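Local coordinates for protein aminopeptidase N (Francisella tularensis subsp. tularensis, PDB 5DLL) that cleaves single amino acids from the N-termini of peptides with a zinc ion as cofactor, and probably serves in breaking down intracellular peptides, at residues E669-A672 with K673-K677; A593-S596 with I597-K601; L652-Y655 with Q656-D660; K293-D297 with K298-L302. All blocks are in the same frame, centred on the assembly; numbering follows the deposited sequence.

In the fold
The four contacts trace a path from the catalytic domain of an M1 aminopeptidase into its C-terminal helical domain. Contact 4 opens helix 297-312, which carries the zinc ligand His309, with a second ligand, His313, just beyond its end; the side chain of Glu301 lies about 11 Å from that of His309. A salt bridge, Arg674 NE to Asp297 OD2 at 2.7 Å, joins contact 4 to contact 1. Contact 1 in turn meets contact 3 on the preceding helix, where Lys673 NZ lies 3.3 Å from Gln657 O. Contact 2 packs on contact 3 through Leu598 CD1 and Val654 CG2, 3.8 Å apart. Contacts 2 and 4 do not touch, their centres being about 28 Å apart.

Contact 1: residues E669-A672 with K673-K677; sequences EQIA and KRKLK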
loop_
_atom_site.group_PDB
_atom_site.type_symbol
_atom_site.label_atom_id
_atom_site.label_comp_id
_atom_site.label_asym_id
_atom_site.label_seq_id
_atom_site.Cartn_x
_atom_site.Cartn_y
_atom_site.Cartn_z
ATOM N N GLU A 669 -1.405 6.222 22.876
ATOM C CA GLU A 669 -2.505 6.298 23.839
ATOM C C GLU A 669 -3.434 7.471 23.535
ATOM O O GLU A 669 -4.658 7.314 23.571
ATOM C CB GLU A 669 -1.967 6.412 25.275
ATOM C CG GLU A 669 -3.019 6.179 26.358
ATOM C CD GLU A 669 -2.472 6.310 27.775
ATOM O OE1 GLU A 669 -1.236 6.378 27.947
ATOM O OE2 GLU A 669 -3.283 6.344 28.728
ATOM N N GLN A 670 -2.852 8.637 23.244
ATOM C CA GLN A 670 -3.632 9.826 22.865
ATOM C C GLN A 670 -4.359 9.647 21.527
ATOM O O GLN A 670 -5.478 10.132 21.346
ATOM C CB GLN A 670 -2.739 11.073 22.815
ATOM C CG GLN A 670 -2.284 11.564 24.183
ATOM C CD GLN A 670 -3.446 11.957 25.077
ATOM O OE1 GLN A 670 -3.651 11.374 26.144
ATOM N NE2 GLN A 670 -4.227 12.937 24.635
ATOM N N ILE A 671 -3.723 8.941 20.602
ATOM C CA ILE A 671 -4.327 8.639 19.312
ATOM C C ILE A 671 -5.518 7.691 19.488
ATOM O O ILE A 671 -6.600 7.946 18.954
ATOM C CB ILE A 671 -3.283 8.042 18.339
ATOM C CG1 ILE A 671 -2.226 9.100 17.998
ATOM C CG2 ILE A 671 -3.942 7.546 17.059
ATOM C CD1 ILE A 671 -0.948 8.534 17.417
ATOM N N ALA A 672 -5.313 6.611 20.243
ATOM C CA ALA A 672 -6.353 5.600 20.484
ATOM C C ALA A 672 -7.548 6.166 21.244
ATOM O O ALA A 672 -8.688 5.750 21.023
ATOM C CB ALA A 672 -5.770 4.419 21.245
ATOM N N LYS A 673 -7.264 7.105 22.148
ATOM C CA LYS A 673 -8.287 7.818 22.924
ATOM C C LYS A 673 -9.206 8.577 21.966
ATOM O O LYS A 673 -10.432 8.458 22.044
ATOM C CB LYS A 673 -7.616 8.801 23.904
ATOM C CG LYS A 673 -8.163 8.828 25.327
ATOM C CD LYS A 673 -7.081 9.300 26.300
ATOM C CE LYS A 673 -7.629 9.923 27.583
ATOM N NZ LYS A 673 -8.057 8.948 28.626
ATOM N N ARG A 674 -8.591 9.323 21.047
ATOM C CA ARG A 674 -9.308 10.184 20.098
ATOM C C ARG A 674 -10.248 9.447 19.153
ATOM O O ARG A 674 -11.244 10.015 18.700
ATOM C CB ARG A 674 -8.323 11.006 19.259
ATOM C CG ARG A 674 -7.905 12.325 19.887
ATOM C CD ARG A 674 -7.117 13.175 18.904
ATOM N NE ARG A 674 -5.801 12.600 18.629
ATOM C CZ ARG A 674 -4.708 12.799 19.367
ATOM N NH1 ARG A 674 -4.744 13.571 20.448
ATOM N NH2 ARG A 674 -3.562 12.222 19.018
ATOM N N LYS A 675 -9.936 8.199 18.827
ATOM C CA LYS A 675 -10.799 7.461 17.910
ATOM C C LYS A 675 -11.922 6.723 18.630
ATOM O O LYS A 675 -13.035 6.663 18.110
ATOM C CB LYS A 675 -10.010 6.545 16.971
ATOM C CG LYS A 675 -9.115 5.508 17.619
ATOM C CD LYS A 675 -8.380 4.710 16.551
ATOM C CE LYS A 675 -7.387 5.565 15.770
ATOM N NZ LYS A 675 -6.556 4.761 14.834
ATOM N N LEU A 676 -11.657 6.189 19.821
ATOM C CA LEU A 676 -12.743 5.652 20.647
ATOM C C LEU A 676 -13.709 6.775 21.016
ATOM O O LEU A 676 -14.927 6.580 21.023
ATOM C CB LEU A 676 -12.223 4.983 21.921
ATOM C CG LEU A 676 -13.328 4.345 22.780
ATOM C CD1 LEU A 676 -14.010 3.218 22.019
ATOM C CD2 LEU A 676 -12.804 3.838 24.113
ATOM N N LYS A 677 -13.154 7.945 21.330
ATOM C CA LYS A 677 -13.953 9.149 21.538
ATOM C C LYS A 677 -14.876 9.409 20.343
ATOM O O LYS A 677 -16.052 9.723 20.522
ATOM C CB LYS A 677 -13.042 10.356 21.778
ATOM C CG LYS A 677 -13.780 11.685 21.791
ATOM C CD LYS A 677 -12.925 12.825 22.312
ATOM C CE LYS A 677 -11.709 13.066 21.438
ATOM N NZ LYS A 677 -11.159 14.430 21.665
#
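Arg674 runs extended through chi2 and then bends at chi3 (-69°), a turn that folds its guanidinium back along the helix over the carbonyl of Gln670. The setting is an alpha-helical turn within helix 668-685 of the C-terminal ARM-like helical domain, and it illustrates how a helix carbonyl can sit against the face of a charged side chain whose nitrogens are held by other partners. Gln670 O sits over the centre of one guanidinium face, with Arg674 CZ 3.4 Å away, while the same oxygen accepts the i to i+4 bond from Arg674 N at 3.2 Å. A partly negative oxygen against a cationic face is probably favourable. The polar partners of the group lie beyond this turn: NE forms a salt bridge with Asp297 of the catalytic domain and NH2 donates to Ser665 O, and together they fix the rotation of the group.

Lys673 lies alongside Gln670, both pointing the same way, and its CD comes 4.0 Å from Gln670 OE1. Its N-H is bonded to Glu669 O at 3.0 Å. Lys675, one turn on from Ile671, places CG between its backbone N and carbonyl carbon (chi1 57°), which brings CG to 3.4 Å from Ala672 O. Leu676 N closes the turn on Ala672 O with a nearly straight bond (171°), while its side chain packs against Val654 and Cys658 of helix 648-658 and against Ile608 of helix 605-612. On the arginine side, the CG1 branch of Ile671 reaches the guanidinium, with CG1 3.5 Å from Arg674 NH2.

Contact 2: residues A593-S596 with I597-K601; sequences AFKS and ILHDK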
loop_
_atom_site.group_PDB
_atom_site.type_symbol
_atom_site.label_atom_id
_atom_site.label_comp_id
_atom_site.label_asym_id
_atom_site.label_seq_id
_atom_site.Cartn_x
_atom_site.Cartn_y
_atom_site.Cartn_z
ATOM N N ALA A 593 -21.931 -8.404 26.109
ATOM C CA ALA A 593 -20.575 -8.626 25.591
ATOM C C ALA A 593 -20.045 -7.339 24.945
ATOM O O ALA A 593 -18.867 -7.002 25.068
ATOM C CB ALA A 593 -20.562 -9.771 24.588
ATOM N N PHE A 594 -20.941 -6.626 24.271
ATOM C CA PHE A 594 -20.642 -5.331 23.658
ATOM C C PHE A 594 -20.307 -4.281 24.719
ATOM O O PHE A 594 -19.383 -3.488 24.552
ATOM C CB PHE A 594 -21.856 -4.875 22.842
ATOM C CG PHE A 594 -21.525 -3.979 21.685
ATOM C CD1 PHE A 594 -21.067 -4.515 20.489
ATOM C CD2 PHE A 594 -21.714 -2.608 21.774
ATOM C CE1 PHE A 594 -20.778 -3.696 19.411
ATOM C CE2 PHE A 594 -21.431 -1.784 20.698
ATOM C CZ PHE A 594 -20.961 -2.328 19.516
ATOM N N LYS A 595 -21.079 -4.287 25.803
ATOM C CA LYS A 595 -20.882 -3.375 26.929
ATOM C C LYS A 595 -19.522 -3.588 27.609
ATOM O O LYS A 595 -18.837 -2.625 27.960
ATOM C CB LYS A 595 -22.015 -3.572 27.953
ATOM C CG LYS A 595 -22.038 -2.564 29.096
ATOM C CD LYS A 595 -22.817 -3.081 30.303
ATOM C CE LYS A 595 -24.325 -2.983 30.115
ATOM N NZ LYS A 595 -24.835 -1.597 30.320
ATOM N N SER A 596 -19.143 -4.851 27.796
ATOM C CA SER A 596 -17.912 -5.192 28.510
ATOM C C SER A 596 -16.675 -4.805 27.711
ATOM O O SER A 596 -15.683 -4.347 28.279
ATOM C CB SER A 596 -17.875 -6.688 28.830
ATOM O OG SER A 596 -17.817 -7.455 27.641
ATOM N N ILE A 597 -16.736 -4.997 26.397
ATOM C CA ILE A 597 -15.669 -4.551 25.510
ATOM C C ILE A 597 -15.513 -3.033 25.633
ATOM O O ILE A 597 -14.399 -2.520 25.740
ATOM C CB ILE A 597 -15.956 -4.926 24.039
ATOM C CG1 ILE A 597 -15.973 -6.454 23.850
ATOM C CG2 ILE A 597 -14.932 -4.285 23.105
ATOM C CD1 ILE A 597 -14.609 -7.107 23.771
ATOM N N LEU A 598 -16.641 -2.326 25.636
ATOM C CA LEU A 598 -16.651 -0.864 25.733
ATOM C C LEU A 598 -16.001 -0.340 27.010
ATOM O O LEU A 598 -15.346 0.700 26.983
ATOM C CB LEU A 598 -18.088 -0.334 25.617
ATOM C CG LEU A 598 -18.331 1.162 25.836
ATOM C CD1 LEU A 598 -17.562 2.010 24.837
ATOM C CD2 LEU A 598 -19.822 1.453 25.753
ATOM N N HIS A 599 -16.180 -1.056 28.118
ATOM C CA HIS A 599 -15.619 -0.636 29.407
ATOM C C HIS A 599 -14.333 -1.376 29.794
ATOM O O HIS A 599 -13.901 -1.299 30.945
ATOM C CB HIS A 599 -16.667 -0.800 30.516
ATOM C CG HIS A 599 -17.789 0.185 30.435
ATOM N ND1 HIS A 599 -17.611 1.534 30.646
ATOM C CD2 HIS A 599 -19.107 0.015 30.172
ATOM C CE1 HIS A 599 -18.769 2.156 30.514
ATOM N NE2 HIS A 599 -19.693 1.256 30.228
ATOM N N ASP A 600 -13.716 -2.077 28.843
ATOM C CA ASP A 600 -12.472 -2.795 29.116
ATOM C C ASP A 600 -11.353 -1.776 29.325
ATOM O O ASP A 600 -11.100 -0.927 28.465
ATOM C CB ASP A 600 -12.124 -3.763 27.975
ATOM C CG ASP A 600 -11.185 -4.883 28.416
ATOM O OD1 ASP A 600 -10.183 -4.601 29.109
ATOM O OD2 ASP A 600 -11.448 -6.052 28.062
ATOM N N LYS A 601 -10.698 -1.867 30.481
ATOM C CA LYS A 601 -9.709 -0.878 30.901
ATOM C C LYS A 601 -8.293 -1.234 30.452
ATOM O O LYS A 601 -7.466 -0.343 30.258
ATOM C CB LYS A 601 -9.752 -0.716 32.420
ATOM C CG LYS A 601 -11.113 -0.285 32.946
ATOM C CD LYS A 601 -11.061 0.022 34.432
ATOM C CE LYS A 601 -12.387 0.571 34.933
ATOM N NZ LYS A 601 -12.337 0.895 36.387
#
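Lys595 and His599 stand one helical turn apart, and their side chains cross obliquely: Lys595 CG touches His599 CD2 at 4.0 Å, an aliphatic carbon meeting a ring carbon. With its CG anti to the backbone N (chi1 -173°), Lys595 sends its chain along the same flank of the helix as the imidazole. The meeting place is the C-terminal end of helix 588-598, in the C-terminal helical domain, whose sequence places it among ARM-type repeats. His599 is the first residue to leave helical geometry, yet its N-H still bonds to Lys595 O at 3.1 Å and makes a weak second bond to Ser596 O.

On another flank the hydroxyl of Ser596 turns back over the helix, between its own backbone N and carbonyl carbon (chi1 65°), and donates to Ala593 O at 2.8 Å. Ile597 N reaches that same oxygen at 3.2 Å, from the same face of the carbonyl plane, so two donors grip one acceptor. Ile597 also lays CG1 against Ala593 O, while its side chain packs on Leu612 of helix 605-612.

Asp650 of helix 648-658 explains the polar ends. Its OD2 is hydrogen-bonded by His599 NE2, and Lys595 NZ stands off from it in a long, weak ion pair. The two basic groups thus converge on one carboxylate, which would probably offset any mutual repulsion and could favour a protonated imidazole.

Contact 3: residues L652-Y655 with Q656-D660; sequences LAVY and QQCND
Asn659 N donates to Tyr655 O at 2.7 Å, nearly along the C=O axis, and the same oxygen takes a weak second bond from Cys658 N. Cys658 N in turn has its regular i to i+4 partner in Val654 O, 2.9 Å away, so one amide is shared between two successive carbonyls. This is how helix 648-658 runs out, within the C-terminal helical domain of ARM-repeat type: Asn659 leaves helical geometry and becomes the centre of an inverse gamma turn, closed by a weak bond from Asp660 N to Cys658 O. Before that, Gln656 N and Gln657 N hold Leu652 O and Ala653 O in the ordinary alpha pattern.

Outward from the backbone, the side chains gather round the tyrosine ring. Tyr655 carries its ring anti to the backbone N (chi1 176°), and Asn659 lies beside it pointing the same way, with ring and amide planes 28° apart and Asn659 CB 4.0 Å from Tyr655 CE2. Gln656 comes in athwart the ring, its chain bent at chi2 and its amide turned 63° from the ring plane, with NE2 3.7 Å from CE2. On another flank, Val654 CG1 meets Cys658 SG at 3.8 Å, an apolar pair that belongs to the buried side facing helix 668-685. Tyr655 packs on Leu696 and Leu700 of helix 691-703.

At the helix end Gln657 O accepts from Lys673 NZ, an arrangement that the partial negative charge of a helix C-terminus would probably favour.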
loop_
_atom_site.group_PDB
_atom_site.type_symbol
_atom_site.label_atom_id
_atom_site.label_comp_id
_atom_site.label_asym_id
_atom_site.label_seq_id
_atom_site.Cartn_x
_atom_site.Cartn_y
_atom_site.Cartn_z
ATOM N N LEU A 652 -21.870 8.093 26.404
ATOM C CA LEU A 652 -21.624 9.399 27.018
ATOM C C LEU A 652 -20.486 9.359 28.040
ATOM O O LEU A 652 -19.648 10.262 28.080
ATOM C CB LEU A 652 -22.903 9.911 27.691
ATOM C CG LEU A 652 -22.797 11.203 28.507
ATOM C CD1 LEU A 652 -22.249 12.346 27.666
ATOM C CD2 LEU A 652 -24.153 11.568 29.086
ATOM N N ALA A 653 -20.473 8.317 28.869
ATOM C CA ALA A 653 -19.467 8.171 29.926
ATOM C C ALA A 653 -18.065 8.005 29.345
ATOM O O ALA A 653 -17.136 8.744 29.695
ATOM C CB ALA A 653 -19.809 6.984 30.819
ATOM N N VAL A 654 -17.930 7.040 28.442
ATOM C CA VAL A 654 -16.651 6.762 27.799
ATOM C C VAL A 654 -16.204 7.933 26.919
ATOM O O VAL A 654 -15.009 8.187 26.795
ATOM C CB VAL A 654 -16.694 5.454 26.981
ATOM C CG1 VAL A 654 -15.373 5.222 26.264
ATOM C CG2 VAL A 654 -17.002 4.268 27.887
ATOM N N TYR A 655 -17.145 8.658 26.322
ATOM C CA TYR A 655 -16.785 9.856 25.566
ATOM C C TYR A 655 -16.065 10.824 26.489
ATOM O O TYR A 655 -14.935 11.214 26.215
ATOM C CB TYR A 655 -18.010 10.543 24.944
ATOM C CG TYR A 655 -17.674 11.851 24.241
ATOM C CD1 TYR A 655 -17.251 11.863 22.914
ATOM C CD2 TYR A 655 -17.761 13.073 24.911
ATOM C CE1 TYR A 655 -16.930 13.053 22.272
ATOM C CE2 TYR A 655 -17.443 14.269 24.278
ATOM C CZ TYR A 655 -17.028 14.254 22.958
ATOM O OH TYR A 655 -16.714 15.434 22.322
ATOM N N GLN A 656 -16.715 11.190 27.590
ATOM C CA GLN A 656 -16.166 12.212 28.486
ATOM C C GLN A 656 -14.940 11.719 29.263
ATOM O O GLN A 656 -14.170 12.535 29.771
ATOM C CB GLN A 656 -17.244 12.798 29.425
ATOM C CG GLN A 656 -18.009 13.998 28.841
ATOM C CD GLN A 656 -17.134 15.231 28.584
ATOM O OE1 GLN A 656 -16.190 15.504 29.318
ATOM N NE2 GLN A 656 -17.457 15.984 27.546
ATOM N N GLN A 657 -14.738 10.404 29.332
ATOM C CA GLN A 657 -13.502 9.863 29.910
ATOM C C GLN A 657 -12.361 9.785 28.879
ATOM O O GLN A 657 -11.190 9.706 29.252
ATOM C CB GLN A 657 -13.758 8.517 30.605
ATOM C CG GLN A 657 -13.425 7.264 29.813
ATOM C CD GLN A 657 -13.857 5.992 30.530
ATOM O OE1 GLN A 657 -14.685 6.021 31.448
ATOM N NE2 GLN A 657 -13.295 4.863 30.109
ATOM N N CYS A 658 -12.708 9.801 27.592
ATOM C CA CYS A 658 -11.721 9.939 26.514
ATOM C C CYS A 658 -11.473 11.404 26.143
ATOM O O CYS A 658 -10.418 11.734 25.604
ATOM C CB CYS A 658 -12.178 9.178 25.270
ATOM S SG CYS A 658 -12.315 7.387 25.483
ATOM N N ASN A 659 -12.447 12.268 26.429
ATOM C CA ASN A 659 -12.370 13.695 26.109
ATOM C C ASN A 659 -11.562 14.447 27.160
ATOM O O ASN A 659 -12.102 15.248 27.928
ATOM C CB ASN A 659 -13.789 14.277 26.005
ATOM C CG ASN A 659 -13.807 15.735 25.569
ATOM O OD1 ASN A 659 -14.521 16.549 26.149
ATOM N ND2 ASN A 659 -13.030 16.067 24.545
ATOM N N ASP A 660 -10.260 14.181 27.190
ATOM C CA ASP A 660 -9.381 14.754 28.208
ATOM C C ASP A 660 -8.862 16.121 27.754
ATOM O O ASP A 660 -9.182 16.583 26.656
ATOM C CB ASP A 660 -8.247 13.776 28.560
ATOM C CG ASP A 660 -7.150 13.731 27.515
ATOM O OD1 ASP A 660 -6.296 14.634 27.522
ATOM O OD2 ASP A 660 -7.119 12.785 26.704
#

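Contact 4: residues K293-D297 with K298-L302; sequences KTATD and KDFEL
The Phe300 ring carries the methyl group of Ala295 over one face, in a CH-pi contact with CB 3.9 Å from the ring centroid and 24° off the normal; CE2 is the nearest ring atom. Asp297 CA sits at the ring edge, near its plane, and Tyr237 pairs with the ring edge-to-face. The second flat group, the Asp299 carboxylate, is approached from above its plane by Thr296 N, which donates to OD2 at 3.2 Å.

That bond is one half of a capping box at the start of helix 297-312. For the other half Thr296, at the N-cap, holds OG1 between its backbone N and carbonyl carbon (chi1 62°), where it accepts a weak bond from Asp299 N at 3.3 Å. A water accepts from Lys298 N at 3.1 Å and makes a weak bond to Thr296 OG1. Phe300 N then takes up the helical pattern on Thr296 O.

Asp299 OD2 also forms a salt bridge with Lys746 of helix 741-752. Thr296 packs on helix 707-717, and Asp297, bonded through OD1 to Tyr664 and through its backbone N to Thr708, ties this helix start to the C-terminal helical domain.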
loop_
_atom_site.group_PDB
_atom_site.type_symbol
_atom_site.label_atom_id
_atom_site.label_comp_id
_atom_site.label_asym_id
_atom_site.label_seq_id
_atom_site.Cartn_x
_atom_site.Cartn_y
_atom_site.Cartn_z
ATOM N N LYS A 293 -1.503 21.685 12.432
ATOM C CA LYS A 293 -2.835 22.246 12.249
ATOM C C LYS A 293 -3.693 21.388 11.316
ATOM O O LYS A 293 -4.881 21.188 11.579
ATOM C CB LYS A 293 -2.749 23.666 11.675
ATOM C CG LYS A 293 -1.827 24.620 12.426
ATOM C CD LYS A 293 -2.114 26.082 12.089
ATOM C CE LYS A 293 -2.158 26.353 10.589
ATOM N NZ LYS A 293 -0.968 25.830 9.857
ATOM N N THR A 294 -3.085 20.879 10.241
ATOM C CA THR A 294 -3.832 20.291 9.127
ATOM C C THR A 294 -3.873 18.767 9.085
ATOM O O THR A 294 -4.890 18.194 8.697
ATOM C CB THR A 294 -3.273 20.781 7.779
ATOM O OG1 THR A 294 -1.883 20.445 7.681
ATOM C CG2 THR A 294 -3.451 22.285 7.646
ATOM N N ALA A 295 -2.779 18.106 9.450
ATOM C CA ALA A 295 -2.712 16.646 9.343
ATOM C C ALA A 295 -3.455 15.971 10.496
ATOM O O ALA A 295 -3.337 16.385 11.654
ATOM C CB ALA A 295 -1.265 16.178 9.288
ATOM N N THR A 296 -4.239 14.946 10.166
ATOM C CA THR A 296 -4.904 14.118 11.168
ATOM C C THR A 296 -3.922 13.055 11.647
ATOM O O THR A 296 -2.818 12.941 11.114
ATOM C CB THR A 296 -6.173 13.429 10.609
ATOM O OG1 THR A 296 -5.826 12.548 9.529
ATOM C CG2 THR A 296 -7.196 14.462 10.122
ATOM N N ASP A 297 -4.322 12.282 12.653
ATOM C CA ASP A 297 -3.480 11.198 13.166
ATOM C C ASP A 297 -3.211 10.174 12.073
ATOM O O ASP A 297 -2.134 9.589 12.016
ATOM C CB ASP A 297 -4.140 10.506 14.364
ATOM C CG ASP A 297 -4.307 11.427 15.563
ATOM O OD1 ASP A 297 -3.418 12.280 15.796
ATOM O OD2 ASP A 297 -5.327 11.285 16.280
ATOM N N LYS A 298 -4.200 9.968 11.206
ATOM C CA LYS A 298 -4.079 9.051 10.077
ATOM C C LYS A 298 -3.052 9.547 9.055
ATOM O O LYS A 298 -2.285 8.758 8.510
ATOM C CB LYS A 298 -5.451 8.867 9.415
ATOM C CG LYS A 298 -5.512 7.799 8.334
ATOM C CD LYS A 298 -4.942 6.468 8.808
ATOM C CE LYS A 298 -5.478 5.300 7.994
ATOM N NZ LYS A 298 -5.357 5.505 6.523
ATOM N N ASP A 299 -3.041 10.853 8.805
ATOM C CA ASP A 299 -2.087 11.449 7.873
ATOM C C ASP A 299 -0.659 11.254 8.351
ATOM O O ASP A 299 0.211 10.867 7.571
ATOM C CB ASP A 299 -2.357 12.943 7.688
ATOM C CG ASP A 299 -3.676 13.220 6.996
ATOM O OD1 ASP A 299 -4.263 12.286 6.409
ATOM O OD2 ASP A 299 -4.132 14.381 7.049
ATOM N N PHE A 300 -0.420 11.526 9.631
ATOM C CA PHE A 300 0.897 11.314 10.236
ATOM C C PHE A 300 1.352 9.850 10.155
ATOM O O PHE A 300 2.526 9.578 9.901
ATOM C CB PHE A 300 0.892 11.759 11.694
ATOM C CG PHE A 300 0.942 13.249 11.885
ATOM C CD1 PHE A 300 2.106 13.959 11.613
ATOM C CD2 PHE A 300 -0.154 13.939 12.382
ATOM C CE1 PHE A 300 2.170 15.330 11.811
ATOM C CE2 PHE A 300 -0.096 15.310 12.583
ATOM C CZ PHE A 300 1.069 16.005 12.298
ATOM N N GLU A 301 0.426 8.916 10.372
ATOM C CA GLU A 301 0.738 7.481 10.319
ATOM C C GLU A 301 1.142 7.026 8.916
ATOM O O GLU A 301 1.997 6.143 8.763
ATOM C CB GLU A 301 -0.456 6.643 10.784
ATOM C CG GLU A 301 -0.097 5.206 11.143
ATOM C CD GLU A 301 -1.049 4.183 10.548
ATOM O OE1 GLU A 301 -1.731 3.480 11.325
ATOM O OE2 GLU A 301 -1.113 4.080 9.301
ATOM N N LEU A 302 0.511 7.620 7.904
ATOM C CA LEU A 302 0.803 7.288 6.509
ATOM C C LEU A 302 2.149 7.844 6.056
ATOM O O LEU A 302 2.898 7.153 5.361
ATOM C CB LEU A 302 -0.315 7.786 5.594
ATOM C CG LEU A 302 -1.629 7.003 5.704
ATOM C CD1 LEU A 302 -2.781 7.778 5.070
ATOM C CD2 LEU A 302 -1.487 5.622 5.079
HETATM O O HOH W 1 -7.221 10.538 11.668
#